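Local coordinates for K5 lyase (Enterobacteria phage k1-5, PDB 2X3H), which probably depolymerises the K5 capsular polysaccharide (heparosan) of its Escherichia coli host by beta-elimination, as a trimeric tail-spike lyase, at residues His263-Gly268 against Ala291-Gly296; Ala315-Gly320 against Arg347-Ile352; Val321-Ser326 against Ala353-Thr358; Asp327-Asn332 against Asn361-Val366; Thr373-Phe378 against Ala402-Gly407. All coordinates share one frame; numbering follows the deposited sequence.

Interaction 1 (His263-Gly268 against Ala291-Gly296); sequences HVTYNG and AAVVAG
V294 presents its two methyl groups to two aromatic rings of the neighbouring segment on the more open face of this contact. CG1 lies over one face of the Y266 ring, 4.3 Å from the ring centroid, and CG2 lies over the H263 ring at 3.9 Å from its centroid; both are CH-pi contacts. Y266 and V294 point the same way and remain partly exposed, with F239 meeting the Y266 ring edge-to-face. The segments belong to successive coils of a parallel beta-helix, and each turns a corner, at V264-T265 and at A292. Here the backbones are tightly tied: A292 O accepts from both V264 N (3.0 Å) and T265 N (3.1 Å), the first donor standing well above the carbonyl plane. The other face, carrying T265 and V293, is buried. With chi1 at 69°, T265 OG1 is set between its own backbone N and carbonyl carbon and rests against both V293 methyls, 3.4 Å from V293 CG2. A water 2.8 Å from T265 OG1 donates to V294 O and so bridges the two coils. V293 packs on V306 and, along the stack, on V321 of the next coil. Further on, N267 takes hold of the A295 peptide: its ND2 gives a 2.9 Å bond to A295 O, which lies in the plane of the amide, while the nitrogen sits 45° out of the carbonyl plane.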
# COMPACT_ATOMS: atom_id res chain seq x y z
N HIS A 263 0.25 -22.47 3.81
CA HIS A 263 0.07 -21.22 3.06
C HIS A 263 -0.77 -20.33 3.98
O HIS A 263 -1.52 -20.85 4.82
CB HIS A 263 -0.73 -21.45 1.78
CG HIS A 263 -0.29 -22.64 0.96
ND1 HIS A 263 0.88 -22.66 0.23
CD2 HIS A 263 -0.91 -23.82 0.72
CE1 HIS A 263 0.97 -23.81 -0.41
NE2 HIS A 263 -0.10 -24.54 -0.13
N VAL A 264 -0.64 -19.00 3.86
CA VAL A 264 -1.48 -18.13 4.68
C VAL A 264 -2.79 -17.73 4.00
O VAL A 264 -3.86 -17.99 4.54
CB VAL A 264 -0.71 -16.90 5.24
CG1 VAL A 264 -1.63 -16.05 6.13
CG2 VAL A 264 0.46 -17.39 6.06
N THR A 265 -2.70 -17.11 2.81
CA THR A 265 -3.90 -16.94 1.97
C THR A 265 -3.75 -17.78 0.70
O THR A 265 -2.64 -17.96 0.18
CB THR A 265 -4.19 -15.47 1.62
OG1 THR A 265 -3.18 -14.96 0.74
CG2 THR A 265 -4.25 -14.62 2.89
N TYR A 266 -4.88 -18.30 0.23
CA TYR A 266 -4.87 -19.27 -0.86
C TYR A 266 -6.05 -18.99 -1.78
O TYR A 266 -7.18 -18.90 -1.32
CB TYR A 266 -5.00 -20.69 -0.26
CG TYR A 266 -4.71 -21.80 -1.25
CD1 TYR A 266 -5.70 -22.28 -2.11
CD2 TYR A 266 -3.44 -22.36 -1.34
CE1 TYR A 266 -5.44 -23.29 -3.03
CE2 TYR A 266 -3.16 -23.37 -2.25
CZ TYR A 266 -4.17 -23.83 -3.09
OH TYR A 266 -3.89 -24.84 -4.00
N ASN A 267 -5.78 -18.83 -3.08
CA ASN A 267 -6.85 -18.71 -4.07
C ASN A 267 -6.91 -20.00 -4.88
O ASN A 267 -5.98 -20.31 -5.62
CB ASN A 267 -6.59 -17.54 -5.01
CG ASN A 267 -6.82 -16.21 -4.35
OD1 ASN A 267 -7.47 -16.13 -3.31
ND2 ASN A 267 -6.29 -15.14 -4.95
N GLY A 268 -7.99 -20.75 -4.72
CA GLY A 268 -8.08 -22.05 -5.40
C GLY A 268 -9.36 -22.22 -6.20
O GLY A 268 -10.27 -21.41 -6.12
N ALA A 291 4.37 -21.14 1.30
CA ALA A 291 4.22 -19.79 0.74
C ALA A 291 3.37 -18.91 1.63
O ALA A 291 2.49 -19.40 2.34
CB ALA A 291 3.62 -19.87 -0.64
N ALA A 292 3.62 -17.60 1.59
CA ALA A 292 2.72 -16.67 2.27
C ALA A 292 1.39 -16.60 1.53
O ALA A 292 0.32 -16.76 2.13
CB ALA A 292 3.34 -15.28 2.39
N VAL A 293 1.46 -16.37 0.22
CA VAL A 293 0.25 -16.13 -0.58
C VAL A 293 0.30 -16.94 -1.86
O VAL A 293 1.28 -16.89 -2.61
CB VAL A 293 0.16 -14.62 -0.97
CG1 VAL A 293 -0.98 -14.40 -1.97
CG2 VAL A 293 -0.03 -13.77 0.26
N VAL A 294 -0.77 -17.70 -2.11
CA VAL A 294 -0.94 -18.40 -3.38
C VAL A 294 -2.02 -17.62 -4.12
O VAL A 294 -3.21 -17.70 -3.77
CB VAL A 294 -1.36 -19.88 -3.16
CG1 VAL A 294 -1.66 -20.54 -4.49
CG2 VAL A 294 -0.27 -20.66 -2.39
N ALA A 295 -1.61 -16.80 -5.10
CA ALA A 295 -2.54 -15.89 -5.80
C ALA A 295 -3.49 -16.66 -6.73
O ALA A 295 -4.56 -16.16 -7.08
CB ALA A 295 -1.75 -14.82 -6.60
N GLY A 296 -3.08 -17.86 -7.14
CA GLY A 296 -3.94 -18.73 -7.96
C GLY A 296 -3.94 -18.45 -9.45
O GLY A 296 -3.08 -17.71 -10.00
O HOH W 1 -4.29 -15.58 -1.78

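Interaction 2 (Ala315-Gly320 against Arg347-Ile352); sequences ARQAHG and RQTATI. Unlike the reference sequence in segment 347-352: R347 (reference Gly).
Two adjacent rungs of the parallel beta-helix meet here, strands 317-319 and 349-351, their axes 4.7 Å apart at closest approach and 19° from parallel. Q317, A318 and H319 stand opposite T349, A350 and T351, and the backbone bonds from A318 N to T349 O and from T351 N to A318 O stitch the middle. Before the strands, a side chain takes over: Q348, with CG anti to the backbone N (chi1 176°) and extended beyond it, carries NE2 to within 2.9 Å of A315 O, a nearly straight bond lying in the plane of its own amide. The same amide passes A318, with Q348 CD 4.1 Å from A318 CB. On the other face two waters fill in between polar groups. One donates to A318 O and also bonds T351 OG1 and T349 OG1, lying 2.9 Å from T349 OG1; it sits over one face of the H319 ring, toward the rim. The second bridges H319 NE2 to T351 OG1, 2.7 Å from that hydroxyl. H319 CD2 comes to 3.8 Å from T351 CB, and the two side chains run alongside each other. The ring's rotation is probably fixed mainly from outside, by Y290 O at ND1 and by R354 NH1 at NE2. At the corner, G320 N bonds T351 O. Strand 293-294 flanks the first segment through the V293-G320 backbone bond; V375 bonds I352 beyond the second, while the I352 side chain packs on V333 and M335 of strand 329-336.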
# COMPACT_ATOMS: atom_id res chain seq x y z
N ALA A 315 10.30 -25.32 6.24
CA ALA A 315 10.12 -25.30 4.80
C ALA A 315 11.40 -25.73 4.08
O ALA A 315 12.48 -25.27 4.42
CB ALA A 315 9.73 -23.89 4.35
N ARG A 316 11.26 -26.59 3.07
CA ARG A 316 12.37 -26.94 2.20
C ARG A 316 12.41 -26.06 0.96
O ARG A 316 13.46 -25.90 0.33
CB ARG A 316 12.27 -28.41 1.78
CG ARG A 316 12.43 -29.35 2.96
CD ARG A 316 13.89 -29.38 3.40
NE ARG A 316 14.66 -30.29 2.55
CZ ARG A 316 14.45 -31.61 2.52
NH1 ARG A 316 13.50 -32.14 3.28
NH2 ARG A 316 15.17 -32.38 1.72
N GLN A 317 11.25 -25.51 0.61
CA GLN A 317 11.13 -24.58 -0.51
C GLN A 317 10.30 -23.38 -0.05
O GLN A 317 9.07 -23.44 -0.01
CB GLN A 317 10.45 -25.25 -1.70
CG GLN A 317 11.22 -26.42 -2.29
CD GLN A 317 10.38 -27.22 -3.28
OE1 GLN A 317 9.17 -27.39 -3.09
NE2 GLN A 317 11.03 -27.75 -4.31
N ALA A 318 11.00 -22.30 0.31
CA ALA A 318 10.35 -21.13 0.87
C ALA A 318 9.93 -20.17 -0.24
O ALA A 318 10.74 -19.83 -1.10
CB ALA A 318 11.30 -20.42 1.84
N HIS A 319 8.66 -19.78 -0.23
CA HIS A 319 8.11 -18.83 -1.22
C HIS A 319 7.46 -17.61 -0.57
O HIS A 319 6.86 -17.72 0.50
CB HIS A 319 7.04 -19.49 -2.10
CG HIS A 319 7.52 -20.65 -2.91
ND1 HIS A 319 7.70 -21.91 -2.38
CD2 HIS A 319 7.82 -20.75 -4.22
CE1 HIS A 319 8.08 -22.74 -3.34
NE2 HIS A 319 8.17 -22.05 -4.47
N GLY A 320 7.52 -16.47 -1.26
CA GLY A 320 6.80 -15.27 -0.84
C GLY A 320 5.39 -15.38 -1.41
O GLY A 320 4.46 -15.80 -0.70
N ARG A 347 18.69 -28.21 3.55
CA ARG A 347 18.78 -27.19 2.49
C ARG A 347 17.41 -26.57 2.28
O ARG A 347 16.40 -27.26 2.32
CB ARG A 347 19.27 -27.80 1.19
CG ARG A 347 20.65 -28.45 1.28
CD ARG A 347 21.35 -28.49 -0.08
NE ARG A 347 21.84 -27.16 -0.47
CZ ARG A 347 21.20 -26.33 -1.28
NH1 ARG A 347 20.03 -26.68 -1.81
NH2 ARG A 347 21.72 -25.14 -1.57
N GLN A 348 17.38 -25.26 2.06
CA GLN A 348 16.12 -24.56 1.83
C GLN A 348 16.30 -23.56 0.69
O GLN A 348 17.13 -22.65 0.77
CB GLN A 348 15.68 -23.85 3.11
CG GLN A 348 14.43 -22.99 2.98
CD GLN A 348 14.21 -22.15 4.21
OE1 GLN A 348 14.80 -21.09 4.36
NE2 GLN A 348 13.38 -22.64 5.11
N THR A 349 15.52 -23.73 -0.37
CA THR A 349 15.53 -22.73 -1.44
C THR A 349 14.59 -21.59 -1.10
O THR A 349 13.67 -21.73 -0.29
CB THR A 349 15.09 -23.33 -2.77
OG1 THR A 349 13.77 -23.85 -2.65
CG2 THR A 349 16.06 -24.44 -3.19
N ALA A 350 14.84 -20.45 -1.74
CA ALA A 350 14.03 -19.25 -1.57
C ALA A 350 13.54 -18.77 -2.93
O ALA A 350 14.29 -18.80 -3.92
CB ALA A 350 14.84 -18.14 -0.88
N THR A 351 12.29 -18.32 -2.98
CA THR A 351 11.72 -17.71 -4.17
C THR A 351 10.71 -16.66 -3.70
O THR A 351 9.66 -17.02 -3.18
CB THR A 351 10.97 -18.76 -5.02
OG1 THR A 351 11.87 -19.81 -5.40
CG2 THR A 351 10.40 -18.12 -6.29
N ILE A 352 11.02 -15.37 -3.85
CA ILE A 352 10.10 -14.35 -3.33
C ILE A 352 8.85 -14.16 -4.21
O ILE A 352 7.76 -13.83 -3.71
CB ILE A 352 10.82 -12.99 -3.04
CG1 ILE A 352 9.95 -12.05 -2.20
CG2 ILE A 352 11.25 -12.31 -4.33
CD1 ILE A 352 10.74 -10.95 -1.53
O HOH W 2 11.90 -21.65 -3.09
O HOH W 3 10.34 -21.82 -6.48

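Interaction 3 (Val321-Ser326 against Ala353-Thr358); sequences VTVEGS and ARFIGT
V323 and F355 meet on the inward face of two parallel beta-helix rungs, strands 321-323 and 353-355. A chi1 of 57° leaves V323 CG2 anti to the backbone N and turns V323 CG1 toward the ring, 3.5 Å from F355 CD2, the two side chains crossing at a slant. On the outward face I356 spreads over two neighbours. Its CD1 touches T322 CB at 3.8 Å, while its CG2, on the other branch, reaches E324 CD, also at 3.8 Å, so the aliphatic branch lies against the carboxylate end of the glutamate. T322 CG2 runs alongside R354 CB. Behind these contacts the backbone fixes the register: R354 N bonds V321 O, V323 N bonds R354 O nearly along the C=O axis, and I356 N gives V323 O a 2.8 Å bond that is almost straight at 172°. Further out, the stretched side chain of R354 leads away to a salt bridge between its NE and E379 OE2. The other carboxylate oxygen of E379 accepts from G357 N, so one acid holds both the arginine and the turn after the strand. Inside, F355 meets the F378 ring with planes about 30° apart, and V321 and V323 pack on I330. Where the chains leave the sheet, a water bridges them, donating to E324 O at 2.8 Å and lying 3.0 Å from T358 OG1.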
# COMPACT_ATOMS: atom_id res chain seq x y z
N VAL A 321 5.25 -15.04 -2.69
CA VAL A 321 3.96 -15.14 -3.40
C VAL A 321 4.13 -15.98 -4.67
O VAL A 321 5.12 -15.84 -5.38
CB VAL A 321 3.41 -13.73 -3.78
CG1 VAL A 321 2.06 -13.85 -4.49
CG2 VAL A 321 3.30 -12.84 -2.54
N THR A 322 3.17 -16.86 -4.94
CA THR A 322 3.13 -17.57 -6.20
C THR A 322 1.91 -17.10 -6.97
O THR A 322 0.90 -16.70 -6.38
CB THR A 322 3.09 -19.11 -6.03
OG1 THR A 322 1.77 -19.52 -5.68
CG2 THR A 322 4.09 -19.56 -4.95
N VAL A 323 2.01 -17.09 -8.29
CA VAL A 323 0.87 -16.69 -9.11
C VAL A 323 0.87 -17.49 -10.39
O VAL A 323 1.92 -17.67 -11.03
CB VAL A 323 0.88 -15.16 -9.40
CG1 VAL A 323 2.19 -14.76 -10.09
CG2 VAL A 323 -0.34 -14.75 -10.24
N GLU A 324 -0.32 -17.98 -10.76
CA GLU A 324 -0.46 -18.78 -11.98
C GLU A 324 -1.28 -18.07 -13.07
O GLU A 324 -1.21 -18.41 -14.26
CB GLU A 324 -1.12 -20.11 -11.65
CG GLU A 324 -1.03 -21.13 -12.76
CD GLU A 324 -1.29 -22.55 -12.27
OE1 GLU A 324 -1.63 -22.71 -11.07
OE2 GLU A 324 -1.14 -23.49 -13.09
N GLY A 325 -2.07 -17.07 -12.65
CA GLY A 325 -3.01 -16.40 -13.54
C GLY A 325 -2.46 -15.17 -14.23
O GLY A 325 -1.26 -15.10 -14.54
N SER A 326 -3.34 -14.20 -14.47
CA SER A 326 -2.98 -13.04 -15.30
C SER A 326 -3.46 -11.71 -14.75
O SER A 326 -4.50 -11.63 -14.09
CB SER A 326 -3.56 -13.22 -16.69
OG SER A 326 -4.96 -13.21 -16.63
N ALA A 353 9.02 -14.40 -5.51
CA ALA A 353 7.89 -14.35 -6.44
C ALA A 353 8.09 -15.45 -7.48
O ALA A 353 9.14 -15.52 -8.12
CB ALA A 353 7.81 -12.98 -7.12
N ARG A 354 7.09 -16.31 -7.62
CA ARG A 354 7.14 -17.43 -8.56
C ARG A 354 6.00 -17.32 -9.55
O ARG A 354 4.84 -17.26 -9.14
CB ARG A 354 7.06 -18.77 -7.79
CG ARG A 354 7.06 -19.99 -8.69
CD ARG A 354 7.12 -21.28 -7.86
NE ARG A 354 7.14 -22.48 -8.70
CZ ARG A 354 7.34 -23.71 -8.24
NH1 ARG A 354 7.55 -23.91 -6.94
NH2 ARG A 354 7.32 -24.73 -9.08
N PHE A 355 6.34 -17.28 -10.84
CA PHE A 355 5.36 -17.12 -11.89
C PHE A 355 5.18 -18.47 -12.55
O PHE A 355 6.04 -18.94 -13.32
CB PHE A 355 5.80 -16.02 -12.86
CG PHE A 355 5.95 -14.68 -12.18
CD1 PHE A 355 7.15 -14.33 -11.56
CD2 PHE A 355 4.89 -13.79 -12.10
CE1 PHE A 355 7.27 -13.10 -10.90
CE2 PHE A 355 5.01 -12.57 -11.45
CZ PHE A 355 6.20 -12.23 -10.85
N ILE A 356 4.07 -19.11 -12.20
CA ILE A 356 3.84 -20.51 -12.51
C ILE A 356 3.22 -20.71 -13.87
O ILE A 356 2.27 -20.02 -14.24
CB ILE A 356 2.87 -21.13 -11.48
CG1 ILE A 356 3.45 -21.05 -10.07
CG2 ILE A 356 2.49 -22.56 -11.87
CD1 ILE A 356 2.46 -21.46 -8.98
N GLY A 357 3.73 -21.68 -14.61
CA GLY A 357 3.09 -22.08 -15.86
C GLY A 357 2.97 -20.96 -16.87
O GLY A 357 3.99 -20.39 -17.28
N THR A 358 1.74 -20.63 -17.26
CA THR A 358 1.51 -19.59 -18.26
C THR A 358 1.22 -18.22 -17.63
O THR A 358 0.74 -17.30 -18.32
CB THR A 358 0.35 -19.94 -19.21
OG1 THR A 358 -0.84 -20.17 -18.46
CG2 THR A 358 0.69 -21.17 -20.02
O HOH W 4 -2.13 -17.99 -16.84

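Interaction 4 (Asp327-Asn332 against Asn361-Val366); sequences DNVINN and NNYASV
N328 and N362 lie side by side with their amides nearly coplanar, 6° apart, so N362 OD1 meets the N328 amide near its plane, tilted 17° from it. N362 OD1 accepts from both N328 N (2.9 Å) and N328 ND2 (3.1 Å). N328 OD1 in turn accepts from N301 N, repeating the pattern one coil back, as in the asparagine ladders of parallel beta-helices. D327 and N361 also point the same way, with D327 OD1 3.3 Å from N361 CB. Along the strands, Y363 slants across V329, Y363 CD2 4.2 Å from V329 CG1; its OH bonds E388, and F367 of the second subunit meets its ring edge-to-face. On the other face I330 CB and A364 CB are 4.2 Å apart. S365 OG accepts from N332 N at 2.9 Å. A water donates to both N328 O and N361 O. Two donors on one oxygen, with G325 O at N362 ND2, should keep the N362 amide from turning over, while the salt bridge of D327 OD1 to R394 NH1 of the second subunit joins this rung to the neighbouring chain and probably favours the charged carboxylate.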
# COMPACT_ATOMS: atom_id res chain seq x y z
N ASP A 327 -2.70 -10.66 -15.05
CA ASP A 327 -3.08 -9.29 -14.73
C ASP A 327 -3.30 -9.08 -13.24
O ASP A 327 -4.12 -8.26 -12.85
CB ASP A 327 -4.32 -8.89 -15.52
CG ASP A 327 -4.11 -8.94 -17.01
OD1 ASP A 327 -3.22 -8.21 -17.49
OD2 ASP A 327 -4.85 -9.68 -17.69
N ASN A 328 -2.57 -9.84 -12.42
CA ASN A 328 -2.59 -9.59 -10.98
C ASN A 328 -1.51 -8.62 -10.54
O ASN A 328 -0.50 -8.49 -11.22
CB ASN A 328 -2.40 -10.91 -10.23
CG ASN A 328 -3.49 -11.89 -10.53
OD1 ASN A 328 -4.62 -11.74 -10.06
ND2 ASN A 328 -3.18 -12.89 -11.36
N VAL A 329 -1.74 -7.97 -9.41
CA VAL A 329 -0.78 -7.01 -8.86
C VAL A 329 -0.40 -7.50 -7.49
O VAL A 329 -1.27 -7.77 -6.66
CB VAL A 329 -1.42 -5.61 -8.72
CG1 VAL A 329 -0.51 -4.66 -7.91
CG2 VAL A 329 -1.77 -5.04 -10.10
N ILE A 330 0.90 -7.63 -7.24
CA ILE A 330 1.38 -8.12 -5.95
C ILE A 330 2.34 -7.05 -5.43
O ILE A 330 3.47 -6.94 -5.89
CB ILE A 330 2.11 -9.48 -6.13
CG1 ILE A 330 1.16 -10.52 -6.73
CG2 ILE A 330 2.69 -9.98 -4.81
CD1 ILE A 330 1.87 -11.54 -7.60
N ASN A 331 1.87 -6.24 -4.49
CA ASN A 331 2.64 -5.08 -4.05
C ASN A 331 3.25 -5.28 -2.66
O ASN A 331 2.57 -5.73 -1.73
CB ASN A 331 1.78 -3.80 -4.09
CG ASN A 331 2.63 -2.51 -4.13
OD1 ASN A 331 2.54 -1.68 -3.23
ND2 ASN A 331 3.46 -2.35 -5.16
N ASN A 332 4.53 -4.95 -2.53
CA ASN A 332 5.23 -4.93 -1.24
C ASN A 332 5.28 -6.27 -0.54
O ASN A 332 4.68 -6.44 0.53
CB ASN A 332 4.61 -3.88 -0.31
CG ASN A 332 4.83 -2.46 -0.80
OD1 ASN A 332 4.11 -1.55 -0.37
ND2 ASN A 332 5.78 -2.28 -1.68
N ASN A 361 1.40 -11.15 -17.57
CA ASN A 361 0.96 -9.78 -17.38
C ASN A 361 0.76 -9.41 -15.92
O ASN A 361 -0.06 -8.53 -15.60
CB ASN A 361 -0.31 -9.51 -18.22
CG ASN A 361 -0.01 -9.47 -19.72
OD1 ASN A 361 0.53 -8.48 -20.24
ND2 ASN A 361 -0.36 -10.56 -20.43
N ASN A 362 1.51 -10.07 -15.04
CA ASN A 362 1.47 -9.75 -13.60
C ASN A 362 2.54 -8.75 -13.21
O ASN A 362 3.51 -8.55 -13.94
CB ASN A 362 1.65 -11.02 -12.77
CG ASN A 362 0.57 -12.05 -13.07
OD1 ASN A 362 -0.58 -11.89 -12.65
ND2 ASN A 362 0.95 -13.13 -13.75
N TYR A 363 2.35 -8.11 -12.06
CA TYR A 363 3.33 -7.17 -11.50
C TYR A 363 3.66 -7.62 -10.09
O TYR A 363 2.75 -8.00 -9.35
CB TYR A 363 2.73 -5.75 -11.43
CG TYR A 363 3.59 -4.77 -10.67
CD1 TYR A 363 4.59 -4.06 -11.31
CD2 TYR A 363 3.40 -4.55 -9.31
CE1 TYR A 363 5.41 -3.16 -10.62
CE2 TYR A 363 4.19 -3.63 -8.61
CZ TYR A 363 5.19 -2.94 -9.27
OH TYR A 363 5.98 -2.06 -8.55
N ALA A 364 4.94 -7.55 -9.69
CA ALA A 364 5.28 -7.78 -8.27
C ALA A 364 6.34 -6.79 -7.83
O ALA A 364 7.31 -6.58 -8.55
CB ALA A 364 5.80 -9.22 -8.07
N SER A 365 6.16 -6.20 -6.66
CA SER A 365 7.23 -5.39 -6.06
C SER A 365 7.70 -6.09 -4.79
O SER A 365 6.89 -6.41 -3.92
CB SER A 365 6.78 -3.95 -5.79
OG SER A 365 5.64 -3.90 -4.95
N VAL A 366 9.01 -6.33 -4.70
CA VAL A 366 9.53 -7.27 -3.73
C VAL A 366 10.80 -6.80 -3.02
O VAL A 366 11.58 -6.02 -3.58
CB VAL A 366 9.80 -8.64 -4.38
CG1 VAL A 366 8.49 -9.19 -5.01
CG2 VAL A 366 10.89 -8.53 -5.42
O HOH W 5 -0.39 -6.51 -13.57

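Interaction 5 (Thr373-Phe378 against Ala402-Gly407); sequences TGVITF and ASTIDG
T404 (chi1 -55°) holds CG2 anti to its amide nitrogen, where it touches V375 CG2 at 3.7 Å; I405, at chi1 -58°, likewise sets CG2 alongside the F378 ring, 4.1 Å from F378 CD2. These are neighbouring coils of the parallel beta-helix, late in its course, with strand 376-378 beside strand 405-406. V375 and T404 point the same way, as do F378 and I405. I376 CG2, on the same strand as the phenylalanine, sits over one face of the F378 ring toward its rim, and I376, I405 and F378 all pack on V420 of the following strand 419-422. Where the strands begin, T404 O receives I376 N in a nearly straight 2.9 Å bond, with V375 N adding a weak second one. D406 N then bonds I376 O at 2.8 Å, and F378 N bonds D406 O. The face with T377 and D406 is more open, T377 OG1 resting beside D406 CB; the loop residues T373 and S403 are exposed too. Ahead of the strands, T373 OG1 lies 3.4 Å from S403 CB. One water donates to T373 O and lies 2.7 Å from T404 OG1, joining the two loops. A second water accepts from V375 N, close to I376 O and S403 O. At the far end G407, at a positive phi of 95°, brings its CA to 3.4 Å from F378 O in a CA-H...O contact.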
# COMPACT_ATOMS: atom_id res chain seq x y z
N THR A 373 20.20 -17.58 -2.31
CA THR A 373 20.44 -17.07 -3.68
C THR A 373 19.19 -16.88 -4.54
O THR A 373 19.17 -16.02 -5.41
CB THR A 373 21.45 -17.93 -4.44
OG1 THR A 373 20.91 -19.24 -4.62
CG2 THR A 373 22.76 -18.00 -3.67
N GLY A 374 18.17 -17.69 -4.32
CA GLY A 374 16.98 -17.61 -5.17
C GLY A 374 16.16 -16.37 -4.86
O GLY A 374 15.95 -16.03 -3.68
N VAL A 375 15.68 -15.70 -5.90
CA VAL A 375 14.81 -14.54 -5.72
C VAL A 375 13.56 -14.66 -6.61
O VAL A 375 12.45 -14.79 -6.10
CB VAL A 375 15.53 -13.18 -5.99
CG1 VAL A 375 14.57 -12.02 -5.78
CG2 VAL A 375 16.76 -13.02 -5.09
N ILE A 376 13.74 -14.64 -7.94
CA ILE A 376 12.59 -14.73 -8.86
C ILE A 376 12.61 -16.02 -9.66
O ILE A 376 13.69 -16.45 -10.12
CB ILE A 376 12.60 -13.53 -9.86
CG1 ILE A 376 12.55 -12.21 -9.10
CG2 ILE A 376 11.41 -13.59 -10.81
CD1 ILE A 376 13.07 -11.02 -9.90
N THR A 377 11.44 -16.64 -9.84
CA THR A 377 11.32 -17.78 -10.77
C THR A 377 10.26 -17.48 -11.83
O THR A 377 9.09 -17.25 -11.49
CB THR A 377 10.93 -19.09 -10.04
OG1 THR A 377 11.99 -19.48 -9.15
CG2 THR A 377 10.68 -20.20 -11.05
N PHE A 378 10.69 -17.45 -13.09
CA PHE A 378 9.80 -17.32 -14.24
C PHE A 378 9.76 -18.70 -14.87
O PHE A 378 10.77 -19.16 -15.42
CB PHE A 378 10.36 -16.35 -15.28
CG PHE A 378 10.43 -14.91 -14.83
CD1 PHE A 378 9.28 -14.23 -14.43
CD2 PHE A 378 11.63 -14.23 -14.88
CE1 PHE A 378 9.34 -12.90 -14.05
CE2 PHE A 378 11.70 -12.88 -14.51
CZ PHE A 378 10.55 -12.22 -14.09
N ALA A 402 23.73 -16.84 -11.15
CA ALA A 402 22.75 -17.31 -12.13
C ALA A 402 21.46 -17.78 -11.43
O ALA A 402 20.45 -18.02 -12.09
CB ALA A 402 23.32 -18.42 -13.00
N SER A 403 21.51 -17.90 -10.11
CA SER A 403 20.35 -18.36 -9.33
C SER A 403 19.35 -17.27 -8.97
O SER A 403 18.18 -17.57 -8.67
CB SER A 403 20.81 -19.06 -8.06
OG SER A 403 21.48 -20.26 -8.39
N THR A 404 19.78 -16.01 -9.01
CA THR A 404 18.90 -14.91 -8.61
C THR A 404 17.62 -14.87 -9.44
O THR A 404 16.51 -14.74 -8.91
CB THR A 404 19.62 -13.55 -8.67
OG1 THR A 404 20.82 -13.61 -7.88
CG2 THR A 404 18.71 -12.43 -8.16
N ILE A 405 17.79 -15.01 -10.76
CA ILE A 405 16.64 -15.07 -11.66
C ILE A 405 16.62 -16.43 -12.34
O ILE A 405 17.41 -16.69 -13.24
CB ILE A 405 16.70 -13.94 -12.73
CG1 ILE A 405 16.75 -12.56 -12.05
CG2 ILE A 405 15.52 -14.05 -13.68
CD1 ILE A 405 17.11 -11.46 -13.01
N ASP A 406 15.71 -17.29 -11.90
CA ASP A 406 15.54 -18.59 -12.52
C ASP A 406 14.55 -18.42 -13.67
O ASP A 406 13.46 -17.91 -13.48
CB ASP A 406 15.02 -19.60 -11.48
CG ASP A 406 14.98 -21.01 -12.01
OD1 ASP A 406 15.49 -21.23 -13.13
OD2 ASP A 406 14.48 -21.91 -11.30
N GLY A 407 14.94 -18.82 -14.87
CA GLY A 407 14.09 -18.60 -16.04
C GLY A 407 14.49 -17.32 -16.76
O GLY A 407 13.67 -16.70 -17.43
O HOH W 6 20.73 -13.94 -5.24
O HOH W 7 15.50 -17.65 -8.35

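How the interactions relate
All five contacts join neighbouring coils of one parallel beta-helix, their centres 10 to 20 Å apart. Interaction 1 comes first along the chain and interaction 5 last, while interactions 2, 3 and 4 interleave, pairing three successive pieces of one coil with three of the next. Interactions 2 and 3 both use strand 349-355, with centres about 15 Å apart, on either side of the corner at G320 and I352. Strand 321-323 pairs with strand 293-294 of interaction 1, and strand 349-355 with strand 376-378 of interaction 5. Interaction 4, its centre about 10 Å from that of interaction 3, alone of the five touches the other subunits, so this face contributes to the trimer interface.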